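Local atomic coordinates of ATP-dependent Clp endopeptidase (Clostridium difficile, PDB entry 3FES), a protein that probably uses ATP to unfold proteins for degradation as a ClpC-type chaperone, its mostly helical amino-terminal domain probably receiving substrates and adaptor proteins. Residues K13-L18 with I105-I110; K24-N29 with S33-L38; S53-T58 with L136-I141; V67-K72 with A122-N127. One frame throughout, in Å; residues are numbered along the deposited sequence.

Interaction 1: residues K13-L18 with I105-I110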
loop_
_atom_site.group_PDB
_atom_site.type_symbol
_atom_site.label_atom_id
_atom_site.label_comp_id
_atom_site.label_asym_id
_atom_site.label_seq_id
_atom_site.Cartn_x
_atom_site.Cartn_y
_atom_site.Cartn_z
ATOM N N LYS A 13 -0.105 -5.068 9.598
ATOM C CA LYS A 13 -1.237 -5.955 9.545
ATOM C C LYS A 13 -2.519 -5.119 9.408
ATOM O O LYS A 13 -3.399 -5.478 8.635
ATOM C CB LYS A 13 -1.345 -6.791 10.829
ATOM C CG LYS A 13 -0.425 -7.969 10.862
ATOM C CD LYS A 13 -0.467 -8.602 12.274
ATOM C CE LYS A 13 0.681 -9.555 12.379
ATOM N NZ LYS A 13 0.966 -9.831 13.753
ATOM N N LYS A 14 -2.617 -4.020 10.151
ATOM C CA LYS A 14 -3.804 -3.161 10.090
ATOM C C LYS A 14 -3.977 -2.573 8.706
ATOM O O LYS A 14 -5.097 -2.527 8.169
ATOM C CB LYS A 14 -3.740 -2.031 11.110
ATOM C CG LYS A 14 -4.984 -1.106 11.100
ATOM C CD LYS A 14 -6.217 -1.845 11.574
ATOM C CE LYS A 14 -7.350 -0.892 11.965
ATOM N NZ LYS A 14 -8.559 -1.711 12.417
ATOM N N ALA A 15 -2.874 -2.127 8.131
ATOM C CA ALA A 15 -2.919 -1.571 6.778
ATOM C C ALA A 15 -3.439 -2.575 5.752
ATOM O O ALA A 15 -4.258 -2.216 4.889
ATOM C CB ALA A 15 -1.538 -1.008 6.359
ATOM N N ILE A 16 -2.936 -3.812 5.816
ATOM C CA ILE A 16 -3.423 -4.897 4.943
ATOM C C ILE A 16 -4.928 -5.190 5.175
ATOM O O ILE A 16 -5.688 -5.308 4.223
ATOM C CB ILE A 16 -2.561 -6.180 5.101
ATOM C CG1 ILE A 16 -1.084 -5.881 4.697
ATOM C CG2 ILE A 16 -3.201 -7.365 4.332
ATOM C CD1 ILE A 16 -0.027 -6.965 5.153
ATOM N N ASP A 17 -5.371 -5.266 6.436
ATOM C CA ASP A 17 -6.810 -5.417 6.721
ATOM C C ASP A 17 -7.611 -4.278 6.088
ATOM O O ASP A 17 -8.695 -4.493 5.536
ATOM C CB ASP A 17 -7.104 -5.402 8.248
ATOM C CG ASP A 17 -6.460 -6.561 8.995
ATOM O OD1 ASP A 17 -6.116 -7.591 8.355
ATOM O OD2 ASP A 17 -6.318 -6.430 10.244
ATOM N N LEU A 18 -7.078 -3.061 6.163
ATOM C CA LEU A 18 -7.780 -1.905 5.591
ATOM C C LEU A 18 -7.824 -1.977 4.064
ATOM O O LEU A 18 -8.782 -1.484 3.442
ATOM C CB LEU A 18 -7.181 -0.564 6.067
ATOM C CG LEU A 18 -7.473 -0.220 7.544
ATOM C CD1 LEU A 18 -6.502 0.860 7.998
ATOM C CD2 LEU A 18 -8.904 0.262 7.735
ATOM N N ILE A 105 8.409 -6.463 9.612
ATOM C CA ILE A 105 8.053 -5.794 8.343
ATOM C C ILE A 105 6.989 -4.738 8.629
ATOM O O ILE A 105 5.843 -5.064 9.030
ATOM C CB ILE A 105 7.528 -6.792 7.281
ATOM C CG1 ILE A 105 8.489 -7.989 7.136
ATOM C CG2 ILE A 105 7.225 -6.059 5.936
ATOM C CD1 ILE A 105 7.808 -9.251 6.444
ATOM N N GLY A 106 7.381 -3.477 8.479
ATOM C CA GLY A 106 6.507 -2.335 8.757
ATOM C C GLY A 106 5.818 -1.747 7.543
ATOM O O GLY A 106 6.071 -2.153 6.384
ATOM N N THR A 107 4.974 -0.751 7.784
ATOM C CA THR A 107 4.317 -0.042 6.680
ATOM C C THR A 107 5.317 0.516 5.670
ATOM O O THR A 107 5.064 0.485 4.464
ATOM C CB THR A 107 3.342 1.063 7.146
ATOM O OG1 THR A 107 4.051 2.132 7.767
ATOM C CG2 THR A 107 2.308 0.485 8.115
ATOM N N GLU A 108 6.481 0.911 6.163
ATOM C CA GLU A 108 7.530 1.501 5.296
ATOM C C GLU A 108 8.063 0.469 4.285
ATOM O O GLU A 108 8.368 0.795 3.108
ATOM C CB GLU A 108 8.666 2.137 6.152
ATOM C CG GLU A 108 9.473 1.164 7.037
ATOM C CD GLU A 108 8.849 0.942 8.396
ATOM O OE1 GLU A 108 9.612 0.548 9.317
ATOM O OE2 GLU A 108 7.632 1.193 8.567
ATOM N N HIS A 109 8.184 -0.772 4.736
ATOM C CA HIS A 109 8.645 -1.860 3.857
ATOM C C HIS A 109 7.641 -2.202 2.768
ATOM O O HIS A 109 8.036 -2.448 1.634
ATOM C CB HIS A 109 9.089 -3.105 4.635
ATOM C CG HIS A 109 10.062 -2.809 5.738
ATOM N ND1 HIS A 109 11.397 -2.511 5.513
ATOM C CD2 HIS A 109 9.868 -2.689 7.071
ATOM C CE1 HIS A 109 11.988 -2.264 6.671
ATOM N NE2 HIS A 109 11.088 -2.385 7.631
ATOM N N ILE A 110 6.356 -2.159 3.102
ATOM C CA ILE A 110 5.300 -2.393 2.114
ATOM C C ILE A 110 5.300 -1.265 1.084
ATOM O O ILE A 110 5.241 -1.527 -0.091
ATOM C CB ILE A 110 3.937 -2.575 2.773
ATOM C CG1 ILE A 110 4.028 -3.759 3.762
ATOM C CG2 ILE A 110 2.817 -2.808 1.683
ATOM C CD1 ILE A 110 2.698 -4.008 4.570
#

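Interaction 2: residues K24-N29 with S33-L38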
loop_
_atom_site.group_PDB
_atom_site.type_symbol
_atom_site.label_atom_id
_atom_site.label_comp_id
_atom_site.label_asym_id
_atom_site.label_seq_id
_atom_site.Cartn_x
_atom_site.Cartn_y
_atom_site.Cartn_z
ATOM N N LYS A 24 -13.532 -4.393 -0.566
ATOM C CA LYS A 24 -14.897 -4.822 -0.353
ATOM C C LYS A 24 -15.897 -3.671 -0.526
ATOM O O LYS A 24 -16.945 -3.835 -1.195
ATOM C CB LYS A 24 -15.059 -5.407 1.051
ATOM C CG LYS A 24 -14.490 -6.811 1.217
ATOM C CD LYS A 24 -14.847 -7.300 2.638
ATOM C CE LYS A 24 -14.035 -8.502 3.038
ATOM N NZ LYS A 24 -14.917 -9.692 3.125
ATOM N N SER A 25 -15.572 -2.543 0.109
ATOM C CA SER A 25 -16.364 -1.322 0.057
ATOM C C SER A 25 -16.667 -0.903 -1.362
ATOM O O SER A 25 -17.771 -0.449 -1.645
ATOM C CB SER A 25 -15.639 -0.175 0.754
ATOM O OG SER A 25 -15.767 -0.286 2.149
ATOM N N LEU A 26 -15.672 -1.050 -2.235
ATOM C CA LEU A 26 -15.776 -0.633 -3.645
ATOM C C LEU A 26 -16.359 -1.708 -4.577
ATOM O O LEU A 26 -16.466 -1.488 -5.801
ATOM C CB LEU A 26 -14.400 -0.211 -4.144
ATOM C CG LEU A 26 -13.751 0.951 -3.387
ATOM C CD1 LEU A 26 -12.312 1.058 -3.779
ATOM C CD2 LEU A 26 -14.549 2.295 -3.602
ATOM N N GLY A 27 -16.762 -2.844 -4.010
ATOM C CA GLY A 27 -17.240 -3.988 -4.793
ATOM C C GLY A 27 -16.132 -4.619 -5.643
ATOM O O GLY A 27 -16.391 -5.119 -6.752
ATOM N N HIS A 28 -14.903 -4.602 -5.126
ATOM C CA HIS A 28 -13.752 -5.206 -5.814
ATOM C C HIS A 28 -13.422 -6.523 -5.117
ATOM O O HIS A 28 -13.173 -6.526 -3.905
ATOM C CB HIS A 28 -12.538 -4.268 -5.744
ATOM C CG HIS A 28 -12.741 -2.975 -6.459
ATOM N ND1 HIS A 28 -11.857 -1.921 -6.365
ATOM C CD2 HIS A 28 -13.754 -2.548 -7.257
ATOM C CE1 HIS A 28 -12.298 -0.913 -7.098
ATOM N NE2 HIS A 28 -13.453 -1.264 -7.640
ATOM N N ASN A 29 -13.393 -7.640 -5.833
ATOM C CA ASN A 29 -13.129 -8.921 -5.153
ATOM C C ASN A 29 -11.655 -9.336 -5.211
ATOM O O ASN A 29 -11.270 -10.371 -4.699
ATOM C CB ASN A 29 -14.059 -10.035 -5.626
ATOM C CG ASN A 29 -14.084 -10.182 -7.129
ATOM O OD1 ASN A 29 -13.114 -9.857 -7.816
ATOM N ND2 ASN A 29 -15.214 -10.625 -7.651
ATOM N N SER A 33 -2.511 -3.583 -5.845
ATOM C CA SER A 33 -1.549 -2.688 -5.204
ATOM C C SER A 33 -2.225 -1.394 -4.790
ATOM O O SER A 33 -1.816 -0.780 -3.793
ATOM C CB SER A 33 -0.373 -2.356 -6.163
ATOM O OG SER A 33 -0.836 -1.786 -7.367
ATOM N N GLU A 34 -3.235 -0.981 -5.566
ATOM C CA GLU A 34 -3.922 0.294 -5.272
ATOM C C GLU A 34 -4.660 0.227 -3.932
ATOM O O GLU A 34 -4.739 1.220 -3.208
ATOM C CB GLU A 34 -4.849 0.718 -6.430
ATOM C CG GLU A 34 -6.090 -0.143 -6.654
ATOM C CD GLU A 34 -5.868 -1.454 -7.443
ATOM O OE1 GLU A 34 -4.764 -2.022 -7.569
ATOM O OE2 GLU A 34 -6.861 -1.949 -7.954
ATOM N N HIS A 35 -5.205 -0.939 -3.613
ATOM C CA HIS A 35 -5.895 -1.093 -2.349
ATOM C C HIS A 35 -4.923 -1.141 -1.187
ATOM O O HIS A 35 -5.231 -0.618 -0.128
ATOM C CB HIS A 35 -6.717 -2.362 -2.328
ATOM C CG HIS A 35 -7.670 -2.487 -3.473
ATOM N ND1 HIS A 35 -8.800 -1.712 -3.600
ATOM C CD2 HIS A 35 -7.656 -3.310 -4.541
ATOM C CE1 HIS A 35 -9.452 -2.068 -4.690
ATOM N NE2 HIS A 35 -8.789 -3.049 -5.264
ATOM N N ILE A 36 -3.778 -1.793 -1.376
ATOM C CA ILE A 36 -2.730 -1.789 -0.351
ATOM C C ILE A 36 -2.278 -0.337 -0.109
ATOM O O ILE A 36 -2.098 0.091 1.032
ATOM C CB ILE A 36 -1.517 -2.659 -0.792
ATOM C CG1 ILE A 36 -1.931 -4.130 -0.999
ATOM C CG2 ILE A 36 -0.366 -2.554 0.245
ATOM C CD1 ILE A 36 -0.821 -4.982 -1.578
ATOM N N LEU A 37 -2.069 0.427 -1.195
ATOM C CA LEU A 37 -1.699 1.840 -1.021
ATOM C C LEU A 37 -2.742 2.634 -0.205
ATOM O O LEU A 37 -2.391 3.427 0.710
ATOM C CB LEU A 37 -1.485 2.485 -2.410
ATOM C CG LEU A 37 -0.883 3.893 -2.375
ATOM C CD1 LEU A 37 0.591 3.852 -2.023
ATOM C CD2 LEU A 37 -1.021 4.507 -3.753
ATOM N N LEU A 38 -4.019 2.406 -0.511
ATOM C CA LEU A 38 -5.093 3.072 0.214
ATOM C C LEU A 38 -5.139 2.560 1.654
ATOM O O LEU A 38 -5.349 3.339 2.596
ATOM C CB LEU A 38 -6.444 2.818 -0.465
ATOM C CG LEU A 38 -7.711 3.398 0.186
ATOM C CD1 LEU A 38 -7.594 4.912 0.483
ATOM C CD2 LEU A 38 -8.904 3.078 -0.693
#

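Interaction 3: residues S53-T58 with L136-I141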
loop_
_atom_site.group_PDB
_atom_site.type_symbol
_atom_site.label_atom_id
_atom_site.label_comp_id
_atom_site.label_asym_id
_atom_site.label_seq_id
_atom_site.Cartn_x
_atom_site.Cartn_y
_atom_site.Cartn_z
ATOM N N SER A 53 0.759 11.230 3.150
ATOM C CA SER A 53 0.111 12.476 3.541
ATOM C C SER A 53 1.074 13.662 3.335
ATOM O O SER A 53 0.664 14.746 2.914
ATOM C CB SER A 53 -0.352 12.393 4.996
ATOM O OG SER A 53 -0.455 13.699 5.530
ATOM N N LYS A 54 2.360 13.442 3.593
ATOM C CA LYS A 54 3.341 14.514 3.438
ATOM C C LYS A 54 3.472 14.957 1.967
ATOM O O LYS A 54 3.589 16.154 1.683
ATOM C CB LYS A 54 4.700 14.119 4.042
ATOM C CG LYS A 54 5.763 15.191 3.978
ATOM C CD LYS A 54 5.431 16.340 4.943
ATOM C CE LYS A 54 6.667 17.121 5.359
ATOM N NZ LYS A 54 6.714 18.469 4.749
ATOM N N VAL A 55 3.436 14.000 1.043
ATOM C CA VAL A 55 3.559 14.331 -0.362
ATOM C C VAL A 55 2.234 14.835 -0.928
ATOM O O VAL A 55 2.200 15.323 -2.057
ATOM C CB VAL A 55 4.121 13.150 -1.244
ATOM C CG1 VAL A 55 5.376 12.522 -0.602
ATOM C CG2 VAL A 55 3.051 12.104 -1.541
ATOM N N GLY A 56 1.144 14.686 -0.174
ATOM C CA GLY A 56 -0.127 15.306 -0.574
ATOM C C GLY A 56 -1.394 14.474 -0.778
ATOM O O GLY A 56 -2.452 15.039 -1.041
ATOM N N PHE A 57 -1.320 13.147 -0.676
ATOM C CA PHE A 57 -2.519 12.331 -0.847
ATOM C C PHE A 57 -3.475 12.404 0.330
ATOM O O PHE A 57 -3.050 12.518 1.493
ATOM C CB PHE A 57 -2.161 10.870 -1.031
ATOM C CG PHE A 57 -1.382 10.597 -2.269
ATOM C CD1 PHE A 57 -0.026 10.293 -2.194
ATOM C CD2 PHE A 57 -1.990 10.686 -3.516
ATOM C CE1 PHE A 57 0.694 10.044 -3.350
ATOM C CE2 PHE A 57 -1.268 10.446 -4.691
ATOM C CZ PHE A 57 0.056 10.147 -4.613
ATOM N N THR A 58 -4.761 12.276 0.025
ATOM C CA THR A 58 -5.790 12.063 1.045
ATOM C C THR A 58 -6.478 10.756 0.723
ATOM O O THR A 58 -6.359 10.257 -0.401
ATOM C CB THR A 58 -6.879 13.153 0.992
ATOM O OG1 THR A 58 -7.354 13.260 -0.352
ATOM C CG2 THR A 58 -6.320 14.510 1.438
ATOM N N LEU A 136 9.245 8.196 -2.960
ATOM C CA LEU A 136 10.460 7.457 -2.652
ATOM C C LEU A 136 11.462 8.250 -1.790
ATOM O O LEU A 136 12.009 7.710 -0.837
ATOM C CB LEU A 136 11.124 6.983 -3.927
ATOM C CG LEU A 136 12.370 6.130 -3.703
ATOM C CD1 LEU A 136 12.061 4.898 -2.890
ATOM C CD2 LEU A 136 12.944 5.790 -5.073
ATOM N N ALA A 137 11.712 9.500 -2.151
ATOM C CA ALA A 137 12.621 10.344 -1.388
ATOM C C ALA A 137 12.141 10.506 0.054
ATOM O O ALA A 137 12.920 10.350 0.977
ATOM C CB ALA A 137 12.776 11.710 -2.068
ATOM N N GLN A 138 10.863 10.816 0.228
ATOM C CA GLN A 138 10.284 11.087 1.554
ATOM C C GLN A 138 10.318 9.812 2.402
ATOM O O GLN A 138 10.585 9.849 3.610
ATOM C CB GLN A 138 8.823 11.541 1.423
ATOM C CG GLN A 138 8.201 11.945 2.768
ATOM C CD GLN A 138 8.761 13.243 3.255
ATOM O OE1 GLN A 138 8.641 14.256 2.570
ATOM N NE2 GLN A 138 9.394 13.238 4.453
ATOM N N LEU A 139 10.062 8.685 1.748
ATOM C CA LEU A 139 10.088 7.386 2.429
ATOM C C LEU A 139 11.517 7.078 2.850
ATOM O O LEU A 139 11.751 6.611 3.943
ATOM C CB LEU A 139 9.551 6.274 1.525
ATOM C CG LEU A 139 9.605 4.821 2.073
ATOM C CD1 LEU A 139 8.870 4.648 3.404
ATOM C CD2 LEU A 139 9.084 3.809 0.988
ATOM N N THR A 140 12.472 7.359 1.981
ATOM C CA THR A 140 13.865 7.091 2.284
ATOM C C THR A 140 14.357 7.944 3.449
ATOM O O THR A 140 15.079 7.426 4.332
ATOM C CB THR A 140 14.748 7.383 1.062
ATOM O OG1 THR A 140 14.350 6.512 -0.004
ATOM C CG2 THR A 140 16.231 7.111 1.359
ATOM N N ILE A 141 14.006 9.235 3.472
ATOM C CA ILE A 141 14.466 10.028 4.618
ATOM C C ILE A 141 13.737 9.611 5.891
ATOM O O ILE A 141 14.326 9.584 6.968
ATOM C CB ILE A 141 14.499 11.587 4.428
ATOM C CG1 ILE A 141 13.098 12.202 4.349
ATOM C CG2 ILE A 141 15.405 12.013 3.270
ATOM C CD1 ILE A 141 13.102 13.671 4.824
#

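Interaction 4: residues V67-K72 with A122-N127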
loop_
_atom_site.group_PDB
_atom_site.type_symbol
_atom_site.label_atom_id
_atom_site.label_comp_id
_atom_site.label_asym_id
_atom_site.label_seq_id
_atom_site.Cartn_x
_atom_site.Cartn_y
_atom_site.Cartn_z
ATOM N N VAL A 67 -11.677 4.571 -8.204
ATOM C CA VAL A 67 -12.983 4.512 -8.872
ATOM C C VAL A 67 -12.921 4.991 -10.337
ATOM O O VAL A 67 -13.452 4.316 -11.226
ATOM C CB VAL A 67 -14.104 5.198 -8.050
ATOM C CG1 VAL A 67 -15.476 5.237 -8.853
ATOM C CG2 VAL A 67 -14.297 4.459 -6.728
ATOM N N ASP A 68 -12.227 6.099 -10.601
ATOM C CA ASP A 68 -12.062 6.587 -11.982
ATOM C C ASP A 68 -11.515 5.497 -12.888
ATOM O O ASP A 68 -11.877 5.415 -14.057
ATOM C CB ASP A 68 -11.070 7.766 -12.065
ATOM C CG ASP A 68 -11.589 9.042 -11.436
ATOM O OD1 ASP A 68 -12.833 9.185 -11.239
ATOM O OD2 ASP A 68 -10.724 9.910 -11.133
HETATM N N MSE A 69 -10.620 4.681 -12.346
HETATM C CA MSE A 69 -9.835 3.753 -13.145
HETATM C C MSE A 69 -10.439 2.364 -13.230
HETATM O O MSE A 69 -10.272 1.686 -14.226
HETATM C CB MSE A 69 -8.427 3.668 -12.575
HETATM C CG MSE A 69 -7.673 5.010 -12.653
HETATM SE SE MSE A 69 -5.917 4.850 -11.822
HETATM C CE MSE A 69 -5.105 4.067 -13.333
ATOM N N GLU A 70 -11.156 1.964 -12.188
ATOM C CA GLU A 70 -11.612 0.594 -12.029
ATOM C C GLU A 70 -13.105 0.465 -11.931
ATOM O O GLU A 70 -13.633 -0.654 -12.047
ATOM C CB GLU A 70 -11.088 0.028 -10.706
ATOM C CG GLU A 70 -9.677 -0.328 -10.710
ATOM C CD GLU A 70 -9.391 -1.234 -9.554
ATOM O OE1 GLU A 70 -9.835 -2.407 -9.563
ATOM O OE2 GLU A 70 -8.752 -0.775 -8.612
ATOM N N GLY A 71 -13.771 1.587 -11.645
ATOM C CA GLY A 71 -15.207 1.611 -11.395
ATOM C C GLY A 71 -15.490 1.126 -9.979
ATOM O O GLY A 71 -14.569 0.767 -9.247
ATOM N N LYS A 72 -16.759 1.124 -9.594
ATOM C CA LYS A 72 -17.165 0.537 -8.322
ATOM C C LYS A 72 -18.475 -0.211 -8.435
ATOM O O LYS A 72 -19.320 0.121 -9.269
ATOM C CB LYS A 72 -17.164 1.566 -7.173
ATOM C CG LYS A 72 -18.150 2.681 -7.257
ATOM C CD LYS A 72 -18.040 3.565 -6.003
ATOM C CE LYS A 72 -19.307 4.364 -5.726
ATOM N NZ LYS A 72 -19.221 5.058 -4.384
ATOM N N ALA A 122 -1.375 1.175 -8.262
ATOM C CA ALA A 122 -0.776 2.082 -7.255
ATOM C C ALA A 122 0.323 2.949 -7.890
ATOM O O ALA A 122 0.362 4.158 -7.689
ATOM C CB ALA A 122 -0.254 1.290 -6.028
ATOM N N ASN A 123 1.202 2.353 -8.679
ATOM C CA ASN A 123 2.236 3.179 -9.341
ATOM C C ASN A 123 1.652 4.114 -10.396
ATOM O O ASN A 123 2.152 5.238 -10.561
ATOM C CB ASN A 123 3.380 2.314 -9.873
ATOM C CG ASN A 123 4.277 1.796 -8.721
ATOM O OD1 ASN A 123 4.437 0.600 -8.538
ATOM N ND2 ASN A 123 4.800 2.704 -7.928
ATOM N N LYS A 124 0.601 3.670 -11.090
ATOM C CA LYS A 124 -0.078 4.531 -12.072
ATOM C C LYS A 124 -0.635 5.780 -11.394
ATOM O O LYS A 124 -0.553 6.877 -11.930
ATOM C CB LYS A 124 -1.184 3.773 -12.830
ATOM C CG LYS A 124 -0.637 2.909 -13.943
ATOM C CD LYS A 124 -1.718 2.137 -14.675
ATOM C CE LYS A 124 -1.080 1.192 -15.666
ATOM N NZ LYS A 124 -2.081 0.464 -16.479
ATOM N N ILE A 125 -1.181 5.600 -10.197
ATOM C CA ILE A 125 -1.719 6.716 -9.437
ATOM C C ILE A 125 -0.584 7.628 -8.946
ATOM O O ILE A 125 -0.699 8.839 -9.038
ATOM C CB ILE A 125 -2.574 6.230 -8.231
ATOM C CG1 ILE A 125 -3.863 5.541 -8.735
ATOM C CG2 ILE A 125 -2.856 7.422 -7.257
ATOM C CD1 ILE A 125 -4.669 4.812 -7.641
ATOM N N LEU A 126 0.497 7.051 -8.417
ATOM C CA LEU A 126 1.648 7.882 -8.009
ATOM C C LEU A 126 2.201 8.672 -9.217
ATOM O O LEU A 126 2.508 9.868 -9.118
ATOM C CB LEU A 126 2.751 7.031 -7.406
ATOM C CG LEU A 126 2.320 6.324 -6.111
ATOM C CD1 LEU A 126 3.390 5.313 -5.750
ATOM C CD2 LEU A 126 2.170 7.346 -5.012
ATOM N N ASN A 127 2.321 7.991 -10.344
ATOM C CA ASN A 127 2.845 8.638 -11.547
ATOM C C ASN A 127 1.935 9.745 -12.052
ATOM O O ASN A 127 2.405 10.821 -12.461
ATOM C CB ASN A 127 3.041 7.597 -12.656
ATOM C CG ASN A 127 4.155 6.617 -12.334
ATOM O OD1 ASN A 127 4.982 6.878 -11.476
ATOM N ND2 ASN A 127 4.168 5.474 -13.014
#

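Interaction 1: residues K13-L18 with I105-I110
Ile16 and Ile110 share one conformation, and it is what brings their ends together. In each, CG1 lies beside the backbone N and anti to the carbonyl carbon (chi1 -61° in Ile16, -58° in Ile110), and the second torsion then extends CD1 outward. The bond from backbone to CB in Ile16 does not aim at the partner helix; the extended CG1-CD1 arm closes the gap. The two side chains cross at about a right angle, and the meeting is one methyl against another, Ile16 CD1 lying 4.1 Å from Ile110 CD1.

A second, looser point of touch sits beside it. Ala15 CB points across to the methyl branch of Thr107, with 4.5 Å between Ala15 CB and Thr107 CG2. The backbones approach most closely at this pair, Ala15 CA being 7.4 Å from Thr107 CA. Thr107 thus offers carbon to helix 10-25 while its OG1 hydrogen-bonds to the backbone N of Ala48; a magnesium ion lies about 4 Å from its side chain. Gly106 is the N-cap of helix 107-117, and its O takes the amide of Ile110 at an N to O distance of 3.3 Å, so the isoleucine belongs to the opening turn.

This is a buried, apolar helix-to-helix contact in the mostly helical Clp amino-terminal domain. Helix 84-99 adds Leu90 against Ile16 and Ser93 against Ile110, while helix 33-43 supplies Leu40, touched by both Ala15 and Thr107, and Ile36 against Ile110. Just ahead, Ile105 bonds by its backbone to Arg7 and Thr9, tying the start of this helix to the amino-terminal end of the chain.

Interaction 2: residues K24-N29 with S33-L38
His28 and His35 lie across from each other with 9.5 Å between His28 CA and His35 CA, the first in the loop that leaves helix 10-25, the second inside the first turns of helix 33-43. The turn between Leu26 and His28 is a Schellman motif: Gly27 takes a positive phi of 67°, and its N bonds back to Lys24 O at 3.0 Å, sending the chain off so that the side chains of Leu26 and His28 both point to the other helix.

The His28 and His35 rings meet rim to rim, planes at 64° and centroids 5.1 Å apart, neither lying over the other's face. His28 ND1 is 3.4 Å from His35 NE2; the approach of His28 ND1 to His35 CE1 is shorter still, so fine detail here is doubtful. Leu26 CB lies 3.6 Å above the plane of the His28 ring, over its centre, while Leu26 CD1 reaches the rim of His35. The other nitrogen of His28, NE2, hydrogen-bonds to Gly71 O, which favours this rotation of the ring.

The histidine pair thus joins the end of helix 10-25 to helix 33-43 inside the Clp amino-terminal domain. Ala23 of helix 10-25 touches both rings, and helix 59-70 brings Ile66 and Glu70 to His28 and Val67 to Leu26. Asn29 bonds by its backbone to Val81, where strands 30-31 and 81-82 pair in parallel.

Interaction 3: residues S53-T58 with L136-I141
The side-chain amide of Gln138 presents one face to Lys54: the lysine CG sits over that face, displaced toward the oxygen, with Lys54 CG 3.3 Å from Gln138 OE1 and 3.6 Å from Gln138 CD. At the amide's nitrogen end, NE2 hydrogen-bonds to Asp142 OD1 one turn further along the same helix, which limits the group's rotation. The aliphatic part of Lys54 crosses the glutamine at about a right angle. With CG anti to the backbone N (chi1 -178°) and a bend at chi2, the lysine carries its tail away from the partner helix, so the contact rests on methylene and not on the ammonium.

Val55 meets the root of the glutamine, CG1 of Val55 lying 4.1 Å from CB of Gln138. One turn of the second helix is reinforced by Thr140, whose OG1 bonds to Leu136 O at 2.8 Å from above the carbonyl plane, on the face opposite to that used by Thr140 N.

Gly56, with a positive phi, ends helix 47-55 in a Schellman motif, and Thr58 then caps helix 59-70 through its OG1 to Tyr61 N. The contact thus joins helix 47-55 to helix 132-142 at the surface of the largely helical Clp amino-terminal domain.

Interaction 4: residues V67-K72 with A122-N127
Selenomethionine Met69 makes most of this contact, a helix-to-helix touch in the largely helical Clp amino-terminal domain: the end of helix 59-70 lays one long side chain on helix 120-129. The backbones stay well apart, with Met69 CA 9.4 Å from Ile125 CA, and the chain of Met69 spans most of that gap. CG stands beside the backbone N, the next torsion is extended, and the last one bends (chi3 82°), which turns the terminal methyl off the line of the chain.

Two residues on the facing helix receive it. Ile125 meets the selenium: its CB does not point straight at the partner, but CG1 continues toward it, and the side chains cross at a slant. Beyond its contact with Met69, Ile125 also rests on Leu62 and Ile66 of helix 59-70, so it is buried while Met69 stays near solvent. Lys124, the other recipient, offers the aliphatic part of an extended chain, with Met69 CE 4.0 Å from Lys124 CB and 4.1 Å from Lys124 CD. Lys124 was modelled in two conformers, so this side of the contact holds for the one described. The contact is therefore hydrocarbon and selenium throughout, partly open at its rim.

Ile121 lies against both Met69 and Glu70. Just past them Gly71, with positive phi, leaves the helix, though its N still bonds to Val67 O at 2.8 Å. At the start of the facing segment the N of Ala122 is bonded by Ser33 OG. The tightest point across the two helices is the selenium itself, Met69 SE lying 3.8 Å from Ile125 CG1.

Overall arrangement
Interactions 1 and 2 are buried, interaction 4 partly so, and interaction 3 lies at the surface. Helix 10-25 serves interactions 1 and 2, which touch through Ile110 and Ile36. Depth alone does not set the chemistry: methyl groups meet in interaction 1, imidazoles in interaction 2, a selenomethionine end on aliphatic chains in interaction 4, and a lysine methylene over an amide in interaction 3. Interactions 2 and 4, centres about 10 Å apart, are also in contact, while Phe57 packs on Leu126 and Ile125 to join interactions 3 and 4. Interactions 3 and 4 each pair a segment from one Clp amino-terminal sequence range with one from the other.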